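Local coordinates for proteasome assembly chaperone family protein (Thermoplasma acidophilum, PDB 3GAA) that is of unknown function but belongs to the PAC2 family and may act as a proteasome assembly chaperone, at residues G40-S45 against K224-Q229; I47-G52 against E220-A225; V67-F70 against L75-P78; R80-N85 against V91-V96. All coordinates share one frame; numbering follows the deposited sequence.

Interaction 1. Residues G40-S45 against K224-Q229; sequences GVLAAS and KALDEQ
L226 enters this helix-helix contact first and faces L42 and S45 of helix 39-51. The two helices cross with their N-to-C directions 129° apart. Their segment axes come within 10.2 Å. L226 and L42 run past each other in opposite directions. CB of L226 meets CD2 of L42 at 3.3 Å. The meeting is therefore between the base of one leucine and a branch of the other. In L226, CG stands anti to the carbonyl carbon (chi1 -81°), and the branches then reach over toward S45. CD1 of L226 lies 3.6 Å from CB of S45, and CD2 of L226 lies 4.0 Å from the same atom. S45 thus offers its methylene group to the leucine. Its hydroxyl is used inside its own helix, where S45 OG donates to V41 O at 2.9 Å. S45 N also donates to V41 O, from the opposite face of that carbonyl.

D227 follows. Its backbone N lies 3.7 Å from L42 CD2. The carboxylate oxygen D227 OD2 is 3.9 Å from L42 CD1, so the second methyl of the leucine lies beside the acid. D227 also touches P38 and P194. L42 packs further on V199 of helix 196-210 and on I230, one turn on from L226.

No hydrogen bond or salt bridge joins the two segments. Helix 219-243, which is predicted to form a coiled coil, is held here by apolar packing, and the one polar hydroxyl at the contact bonds within its own helix.

Interaction 2. Residues I47-G52 against E220-A225; sequences IVETLG and EEQVKA
E49 of helix 39-51 and Q222 of helix 219-243 meet through their side chains alone. The backbones stay well apart, with CA of E49 and CA of Q222 9.6 Å from each other. Q222 bridges the gap. Its chain is extended, with CG anti to the backbone N (chi1 173°), and the amide is carried straight across to the other helix. That amide is probably turned over in the model, so its oxygen and nitrogen cannot be told apart with confidence.

E49 meets the amide along its whole length. CB of E49 is 3.3 Å from the atom modelled as OE1 of Q222. CG of E49 follows, 3.5 Å from the same modelled atom of Q222. The chain then bends (chi2 -80°) and brings the carboxylate back beside the amide. At the tip, OE1 of E49 lies 3.2 Å from the atom modelled as OE1 of Q222 and 3.3 Å from the one modelled as NE2. Carboxylate and amide planes stand 77° apart, far from coplanar. Shortening Q222 to an alanine is likely to leave the E49 carboxylate without its neighbour from the other helix, and free to turn toward solvent.

The pair lies on the surface near the C-terminal end of helix 39-51. G52, with positive phi, is the C-prime residue of a Schellman motif that closes this helix. Nearby, T50 touches I214. Deeper in, I47 packs on V91 of strand 89-94 and on I203 of helix 196-210, V48 covers V91 and M93, and V223 rests on P196 and V199.

Interaction 3. Residues V67-F70 against L75-P78; sequences VAVF and LRHP
V69 and R76 form a single antiparallel beta bridge that closes the loop after strand 68-69. They are a hydrogen-bonded pair: R76 N donates to V69 O at 2.8 Å, nearly straight (168°), and V69 N donates to R76 O at 2.9 Å.

The same two residues also meet through their side chains. The arginine chain bends at chi2 (77°) and again at chi3, which folds the guanidinium back over the valine. V69 CG2 sits under the centre of one guanidinium face, 3.0 Å from R76 CZ. R76 NH2 makes a salt bridge with E95, and R76 NE bonds to the carbonyl of K74. Replacing R76 by an alanine would probably leave E95 without this charge partner and uncover the CG2 side of V69.

F70 and L75 pack at the loop end of the bridge. The F70 ring turns its edge to L75, whose CA lies in the ring plane. F70 CD1 is 3.9 Å from L75 CB. The leucine carries CG anti to its own N (chi1 -168°), and its CD1 reaches back to 4.1 Å from A68 CB.

A68 and V69 also pair with an antiparallel strand of the second subunit, so the sheet continues across the interface. F70 and L75 both pack on A143 of that subunit. V69 rests on I233 of helix 219-243. At the other end V67 O, which accepts a bond from N173 ND2 of the second subunit, lies 3.3 Å from P78 CD.

Interaction 4. Residues R80-N85 against V91-V96; sequences RIYANN and VAMCEV
V91 O is gripped from two neighbouring residues of the opposite strand. Y82 N donates to it at 2.8 Å. I81 CA adds a CH...O contact to V91 O at 3.2 Å. The return bond runs from V91 N to Y82 O, also at 2.8 Å. Two residues further on, R80 and M93 exchange a second pair of backbone bonds. M93 N to R80 O is almost straight (176°).

The two strands form an antiparallel beta hairpin inside the mixed central sheet. Strand 54-60 flanks it beside I81 and strand 28-32 beside A92. I81 and A92 are the non-hydrogen-bonded pair, with I81 CG1 4.4 Å from A92 CB on their face of the sheet. R80, Y82, V91 and M93 share the other face, which helix 39-51 covers through A44, S45, I47 and V48.

On that face M93 holds CG between its backbone N and carbonyl carbon (chi1 63°), and the rest of its chain extends toward Y82. The M93 methyl CE lies near the Y82 ring, oblique to it, but its place is doubtful because it also comes too close to R80 in the model. R80 and E95 pair in a salt bridge, their guanidinium and carboxylate planes 79° apart, but the R80 terminal nitrogens are placed less surely. R80 NE bonds to H77 O.

Overall arrangement
Interactions 1 and 2 join the same two helices, 39-51 and 219-243, and their centres lie 8 Å apart. Helix 39-51 packs on the hairpin of interaction 4: A44 CB is 3.7 Å from M93 CB, and V48 CG2 is 3.6 Å from Y82 CD2. Interaction 3 comes just before that hairpin in the chain, centres 13 Å apart. E95 links the two, its backbone N lying 2.9 Å from P78 O in a probable hydrogen bond. Interaction 3 does not touch interaction 1 or 2, with centres 15 Å and 19 Å away. It borders the second subunit, which interactions 1 and 2 do not touch.

Interaction 1. Residues G40-S45 against K224-Q229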
# COMPACT_ATOMS: atom_id res chain seq x y z
N GLY A 40 -35.99 2.24 21.92
CA GLY A 40 -34.62 2.80 21.89
C GLY A 40 -34.48 4.17 21.22
O GLY A 40 -33.91 5.10 21.80
N VAL A 41 -34.99 4.31 19.99
CA VAL A 41 -34.93 5.59 19.25
C VAL A 41 -35.80 6.65 19.91
O VAL A 41 -35.47 7.83 19.96
CB VAL A 41 -35.33 5.43 17.76
CG1 VAL A 41 -34.33 4.54 17.01
CG2 VAL A 41 -36.64 4.82 17.67
N LEU A 42 -36.91 6.23 20.47
CA LEU A 42 -37.72 7.15 21.24
C LEU A 42 -36.99 7.63 22.46
O LEU A 42 -37.05 8.79 22.75
CB LEU A 42 -39.04 6.52 21.61
CG LEU A 42 -40.00 6.30 20.43
CD1 LEU A 42 -41.27 5.61 20.95
CD2 LEU A 42 -40.35 7.61 19.73
N ALA A 43 -36.29 6.78 23.19
CA ALA A 43 -35.48 7.30 24.31
C ALA A 43 -34.38 8.25 23.80
O ALA A 43 -34.29 9.36 24.26
CB ALA A 43 -34.88 6.16 25.17
N ALA A 44 -33.61 7.78 22.81
CA ALA A 44 -32.50 8.54 22.21
C ALA A 44 -33.03 9.90 21.90
O ALA A 44 -32.51 10.87 22.43
CB ALA A 44 -31.98 7.92 20.93
N SER A 45 -34.08 9.99 21.10
CA SER A 45 -34.63 11.30 20.75
C SER A 45 -35.05 12.12 21.92
O SER A 45 -34.69 13.30 22.00
CB SER A 45 -35.82 11.15 19.89
OG SER A 45 -35.36 10.52 18.76
N LYS A 224 -45.34 10.59 22.71
CA LYS A 224 -46.42 10.25 21.81
C LYS A 224 -46.21 10.94 20.47
O LYS A 224 -46.41 10.34 19.41
CB LYS A 224 -47.78 10.70 22.36
CG LYS A 224 -48.31 9.97 23.61
CD LYS A 224 -49.55 10.72 24.16
CE LYS A 224 -49.66 10.66 25.70
NZ LYS A 224 -50.54 11.75 26.28
N ALA A 225 -45.82 12.20 20.52
CA ALA A 225 -45.58 12.94 19.30
C ALA A 225 -44.51 12.23 18.49
O ALA A 225 -44.67 12.05 17.33
CB ALA A 225 -45.19 14.40 19.60
N LEU A 226 -43.41 11.84 19.11
CA LEU A 226 -42.36 11.09 18.42
C LEU A 226 -42.84 9.76 17.91
O LEU A 226 -42.53 9.39 16.81
CB LEU A 226 -41.18 10.83 19.37
CG LEU A 226 -40.17 11.96 19.58
CD1 LEU A 226 -39.27 11.77 20.85
CD2 LEU A 226 -39.36 12.04 18.29
N ASP A 227 -43.60 9.03 18.70
CA ASP A 227 -44.17 7.80 18.25
C ASP A 227 -44.89 7.91 16.88
O ASP A 227 -44.55 7.15 15.96
CB ASP A 227 -45.11 7.25 19.32
CG ASP A 227 -45.52 5.81 19.05
OD1 ASP A 227 -46.66 5.62 18.55
OD2 ASP A 227 -44.69 4.89 19.32
N GLU A 228 -45.85 8.82 16.73
CA GLU A 228 -46.53 8.96 15.44
C GLU A 228 -45.48 9.12 14.34
O GLU A 228 -45.46 8.38 13.36
CB GLU A 228 -47.51 10.13 15.39
CG GLU A 228 -48.61 10.20 16.55
CD GLU A 228 -49.12 8.79 17.14
OE1 GLU A 228 -48.77 8.44 18.34
OE2 GLU A 228 -49.90 8.06 16.42
N GLN A 229 -44.56 10.05 14.54
CA GLN A 229 -43.47 10.24 13.58
C GLN A 229 -42.69 8.97 13.25
O GLN A 229 -42.58 8.60 12.10
CB GLN A 229 -42.52 11.31 14.06
CG GLN A 229 -43.15 12.68 14.19
CD GLN A 229 -42.12 13.74 14.35
OE1 GLN A 229 -40.93 13.44 14.58
NE2 GLN A 229 -42.54 14.99 14.22

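Interaction 2. Residues I47-G52 against E220-A225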
# COMPACT_ATOMS: atom_id res chain seq x y z
N ILE A 47 -33.95 12.06 24.96
CA ILE A 47 -32.94 12.59 25.83
C ILE A 47 -32.16 13.69 25.07
O ILE A 47 -31.81 14.71 25.64
CB ILE A 47 -32.06 11.49 26.63
CG1 ILE A 47 -30.63 11.49 26.15
CG2 ILE A 47 -32.57 10.00 26.68
CD1 ILE A 47 -29.81 12.63 26.79
N VAL A 48 -31.93 13.49 23.78
CA VAL A 48 -31.30 14.49 22.90
C VAL A 48 -32.02 15.80 23.06
O VAL A 48 -31.42 16.83 23.34
CB VAL A 48 -31.43 14.14 21.40
CG1 VAL A 48 -31.23 15.37 20.56
CG2 VAL A 48 -30.40 13.07 20.97
N GLU A 49 -33.33 15.77 22.90
CA GLU A 49 -34.10 16.98 23.11
C GLU A 49 -34.01 17.48 24.54
O GLU A 49 -33.81 18.65 24.75
CB GLU A 49 -35.55 16.79 22.76
CG GLU A 49 -36.33 18.14 22.72
CD GLU A 49 -36.75 18.65 24.12
OE1 GLU A 49 -36.87 17.79 25.06
OE2 GLU A 49 -36.96 19.90 24.30
N THR A 50 -34.15 16.61 25.53
CA THR A 50 -34.30 17.11 26.89
C THR A 50 -32.96 17.51 27.53
O THR A 50 -32.93 18.38 28.32
CB THR A 50 -35.30 16.27 27.78
OG1 THR A 50 -34.71 15.92 29.04
CG2 THR A 50 -35.77 15.02 27.10
N LEU A 51 -31.83 16.97 27.13
CA LEU A 51 -30.59 17.56 27.63
C LEU A 51 -30.14 18.69 26.72
O LEU A 51 -29.16 19.38 27.00
CB LEU A 51 -29.48 16.53 27.78
CG LEU A 51 -29.65 15.43 28.86
CD1 LEU A 51 -28.39 14.49 28.79
CD2 LEU A 51 -29.91 15.95 30.25
N GLY A 52 -30.87 18.91 25.64
CA GLY A 52 -30.55 20.04 24.76
C GLY A 52 -29.20 19.80 24.13
O GLY A 52 -28.38 20.68 24.10
N GLU A 220 -44.64 12.29 28.41
CA GLU A 220 -45.60 11.47 27.73
C GLU A 220 -46.05 12.17 26.47
O GLU A 220 -46.12 11.53 25.42
CB GLU A 220 -46.77 11.13 28.64
CG GLU A 220 -46.32 10.25 29.86
CD GLU A 220 -45.65 11.04 31.10
OE1 GLU A 220 -44.85 12.00 30.92
OE2 GLU A 220 -45.94 10.65 32.27
N GLU A 221 -46.28 13.49 26.55
CA GLU A 221 -46.70 14.22 25.38
C GLU A 221 -45.60 14.26 24.38
O GLU A 221 -45.82 14.10 23.20
CB GLU A 221 -47.13 15.64 25.72
CG GLU A 221 -48.46 15.73 26.41
CD GLU A 221 -49.66 15.08 25.63
OE1 GLU A 221 -50.35 14.18 26.21
OE2 GLU A 221 -49.92 15.47 24.46
N GLN A 222 -44.37 14.42 24.82
CA GLN A 222 -43.32 14.52 23.85
C GLN A 222 -43.15 13.21 23.15
O GLN A 222 -42.84 13.16 21.98
CB GLN A 222 -42.02 14.95 24.51
CG GLN A 222 -40.86 14.92 23.54
CD GLN A 222 -39.62 15.55 24.10
OE1 GLN A 222 -38.53 15.50 23.49
NE2 GLN A 222 -39.76 16.16 25.28
N VAL A 223 -43.30 12.13 23.86
CA VAL A 223 -42.97 10.85 23.29
C VAL A 223 -44.07 10.30 22.41
O VAL A 223 -43.79 9.62 21.47
CB VAL A 223 -42.66 9.87 24.40
CG1 VAL A 223 -42.99 8.46 23.98
CG2 VAL A 223 -41.18 10.06 24.84
N LYS A 224 -45.34 10.59 22.71
CA LYS A 224 -46.42 10.25 21.81
C LYS A 224 -46.21 10.94 20.47
O LYS A 224 -46.41 10.34 19.41
CB LYS A 224 -47.78 10.70 22.36
CG LYS A 224 -48.31 9.97 23.61
CD LYS A 224 -49.55 10.72 24.16
CE LYS A 224 -49.66 10.66 25.70
NZ LYS A 224 -50.54 11.75 26.28
N ALA A 225 -45.82 12.20 20.52
CA ALA A 225 -45.58 12.94 19.30
C ALA A 225 -44.51 12.23 18.49
O ALA A 225 -44.67 12.05 17.33
CB ALA A 225 -45.19 14.40 19.60

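Interaction 3. Residues V67-F70 against L75-P78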
# COMPACT_ATOMS: atom_id res chain seq x y z
N VAL A 67 -31.01 6.50 2.81
CA VAL A 67 -32.33 7.07 2.79
C VAL A 67 -32.24 8.28 3.68
O VAL A 67 -31.56 8.23 4.70
CB VAL A 67 -33.22 6.06 3.43
CG1 VAL A 67 -34.22 6.73 4.28
CG2 VAL A 67 -33.83 5.20 2.39
N ALA A 68 -32.87 9.39 3.32
CA ALA A 68 -32.92 10.57 4.20
C ALA A 68 -34.25 10.59 4.95
O ALA A 68 -35.29 10.21 4.38
CB ALA A 68 -32.72 11.84 3.42
N VAL A 69 -34.24 10.99 6.23
CA VAL A 69 -35.51 11.17 6.96
C VAL A 69 -36.00 12.62 6.92
O VAL A 69 -35.24 13.55 7.08
CB VAL A 69 -35.51 10.59 8.38
CG1 VAL A 69 -34.12 10.31 8.84
CG2 VAL A 69 -36.23 11.51 9.31
N PHE A 70 -37.27 12.79 6.62
CA PHE A 70 -37.88 14.10 6.50
C PHE A 70 -39.23 14.12 7.22
O PHE A 70 -40.11 14.87 6.84
CB PHE A 70 -38.06 14.41 5.03
CG PHE A 70 -38.51 15.81 4.76
CD1 PHE A 70 -37.78 16.90 5.22
CD2 PHE A 70 -39.67 16.06 3.99
CE1 PHE A 70 -38.21 18.22 4.93
CE2 PHE A 70 -40.10 17.36 3.70
CZ PHE A 70 -39.36 18.45 4.18
N LEU A 75 -35.40 17.75 7.64
CA LEU A 75 -34.47 16.89 6.91
C LEU A 75 -33.29 16.43 7.79
O LEU A 75 -32.61 17.24 8.40
CB LEU A 75 -33.96 17.61 5.67
CG LEU A 75 -33.22 16.78 4.63
CD1 LEU A 75 -34.15 15.66 4.13
CD2 LEU A 75 -32.71 17.66 3.49
N ARG A 76 -33.06 15.13 7.90
CA ARG A 76 -31.80 14.69 8.45
C ARG A 76 -31.33 13.33 8.01
O ARG A 76 -32.09 12.47 7.56
CB ARG A 76 -31.73 14.72 9.97
CG ARG A 76 -32.97 14.87 10.71
CD ARG A 76 -33.79 13.66 10.80
NE ARG A 76 -35.18 14.09 10.87
CZ ARG A 76 -36.16 13.53 11.56
NH1 ARG A 76 -37.37 14.06 11.46
NH2 ARG A 76 -35.97 12.44 12.31
N HIS A 77 -30.04 13.15 8.19
CA HIS A 77 -29.43 11.88 7.98
C HIS A 77 -29.87 10.91 9.09
O HIS A 77 -29.97 11.29 10.26
CB HIS A 77 -27.92 12.12 7.99
CG HIS A 77 -27.10 10.94 7.62
ND1 HIS A 77 -26.85 9.92 8.50
CD2 HIS A 77 -26.44 10.64 6.48
CE1 HIS A 77 -26.06 9.03 7.92
NE2 HIS A 77 -25.79 9.45 6.70
N PRO A 78 -30.10 9.65 8.74
CA PRO A 78 -30.59 8.60 9.65
C PRO A 78 -29.73 8.21 10.85
O PRO A 78 -30.28 7.71 11.80
CB PRO A 78 -30.67 7.38 8.74
CG PRO A 78 -29.66 7.64 7.71
CD PRO A 78 -29.84 9.09 7.41

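Interaction 4. Residues R80-N85 against V91-V96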
# COMPACT_ATOMS: atom_id res chain seq x y z
N ARG A 80 -26.97 9.64 13.61
CA ARG A 80 -26.46 10.89 14.19
C ARG A 80 -25.95 10.66 15.59
O ARG A 80 -26.48 9.84 16.29
CB ARG A 80 -27.56 11.93 14.24
CG ARG A 80 -27.86 12.48 12.87
CD ARG A 80 -29.09 13.41 12.76
NE ARG A 80 -30.28 12.57 12.70
CZ ARG A 80 -31.04 12.29 13.75
NH1 ARG A 80 -30.76 12.84 14.93
NH2 ARG A 80 -32.07 11.47 13.62
N ILE A 81 -24.92 11.40 16.00
CA ILE A 81 -24.36 11.30 17.31
C ILE A 81 -24.35 12.67 17.93
O ILE A 81 -23.90 13.61 17.31
CB ILE A 81 -22.94 10.72 17.28
CG1 ILE A 81 -22.98 9.38 16.52
CG2 ILE A 81 -22.38 10.61 18.71
CD1 ILE A 81 -21.69 8.70 16.47
N TYR A 82 -24.84 12.77 19.15
CA TYR A 82 -24.95 14.04 19.83
C TYR A 82 -24.16 14.04 21.10
O TYR A 82 -23.93 13.00 21.68
CB TYR A 82 -26.38 14.29 20.23
CG TYR A 82 -27.32 14.43 19.08
CD1 TYR A 82 -27.72 15.71 18.63
CD2 TYR A 82 -27.88 13.31 18.46
CE1 TYR A 82 -28.62 15.88 17.58
CE2 TYR A 82 -28.80 13.46 17.40
CZ TYR A 82 -29.16 14.76 16.99
OH TYR A 82 -30.02 14.95 15.96
N ALA A 83 -23.82 15.25 21.54
CA ALA A 83 -23.13 15.53 22.77
C ALA A 83 -23.94 16.54 23.54
O ALA A 83 -24.57 17.43 22.99
CB ALA A 83 -21.82 16.14 22.47
N ASN A 84 -23.92 16.41 24.85
CA ASN A 84 -24.35 17.49 25.72
C ASN A 84 -23.24 18.54 25.84
O ASN A 84 -22.18 18.50 25.20
CB ASN A 84 -24.79 16.95 27.09
CG ASN A 84 -23.65 16.52 27.96
OD1 ASN A 84 -23.73 16.58 29.17
ND2 ASN A 84 -22.57 16.10 27.36
N ASN A 85 -23.50 19.52 26.67
CA ASN A 85 -22.68 20.70 26.64
C ASN A 85 -21.30 20.51 27.26
O ASN A 85 -20.33 21.06 26.79
CB ASN A 85 -23.41 21.82 27.35
CG ASN A 85 -23.19 23.13 26.68
OD1 ASN A 85 -24.12 23.68 26.10
ND2 ASN A 85 -21.94 23.60 26.69
N VAL A 91 -25.14 10.72 22.81
CA VAL A 91 -26.20 9.83 22.33
C VAL A 91 -25.94 9.45 20.87
O VAL A 91 -25.64 10.29 20.04
CB VAL A 91 -27.61 10.43 22.44
CG1 VAL A 91 -28.58 9.54 21.62
CG2 VAL A 91 -28.02 10.66 23.97
N ALA A 92 -26.03 8.16 20.59
CA ALA A 92 -25.86 7.66 19.27
C ALA A 92 -27.21 7.12 18.93
O ALA A 92 -27.76 6.34 19.70
CB ALA A 92 -24.82 6.57 19.29
N MET A 93 -27.78 7.58 17.82
CA MET A 93 -29.08 7.05 17.37
C MET A 93 -29.13 6.82 15.92
O MET A 93 -28.59 7.59 15.14
CB MET A 93 -30.26 7.95 17.69
CG MET A 93 -30.31 9.34 17.03
SD MET A 93 -31.77 10.12 17.78
CE MET A 93 -31.72 11.88 17.47
N CYS A 94 -29.84 5.76 15.58
CA CYS A 94 -30.12 5.45 14.21
C CYS A 94 -31.60 5.19 13.96
O CYS A 94 -32.17 4.29 14.53
CB CYS A 94 -29.28 4.26 13.81
SG CYS A 94 -29.33 4.07 12.00
N GLU A 95 -32.20 5.98 13.09
CA GLU A 95 -33.64 5.99 12.92
C GLU A 95 -34.21 4.97 11.94
O GLU A 95 -35.42 4.96 11.74
CB GLU A 95 -34.06 7.36 12.44
CG GLU A 95 -33.66 8.48 13.39
CD GLU A 95 -34.35 9.84 13.12
OE1 GLU A 95 -33.98 10.47 12.10
OE2 GLU A 95 -35.21 10.31 13.93
N VAL A 96 -33.36 4.17 11.30
CA VAL A 96 -33.79 3.26 10.27
C VAL A 96 -33.06 1.95 10.49
O VAL A 96 -31.93 1.94 10.94
CB VAL A 96 -33.56 3.82 8.81
CG1 VAL A 96 -34.19 5.19 8.67
CG2 VAL A 96 -32.11 3.87 8.41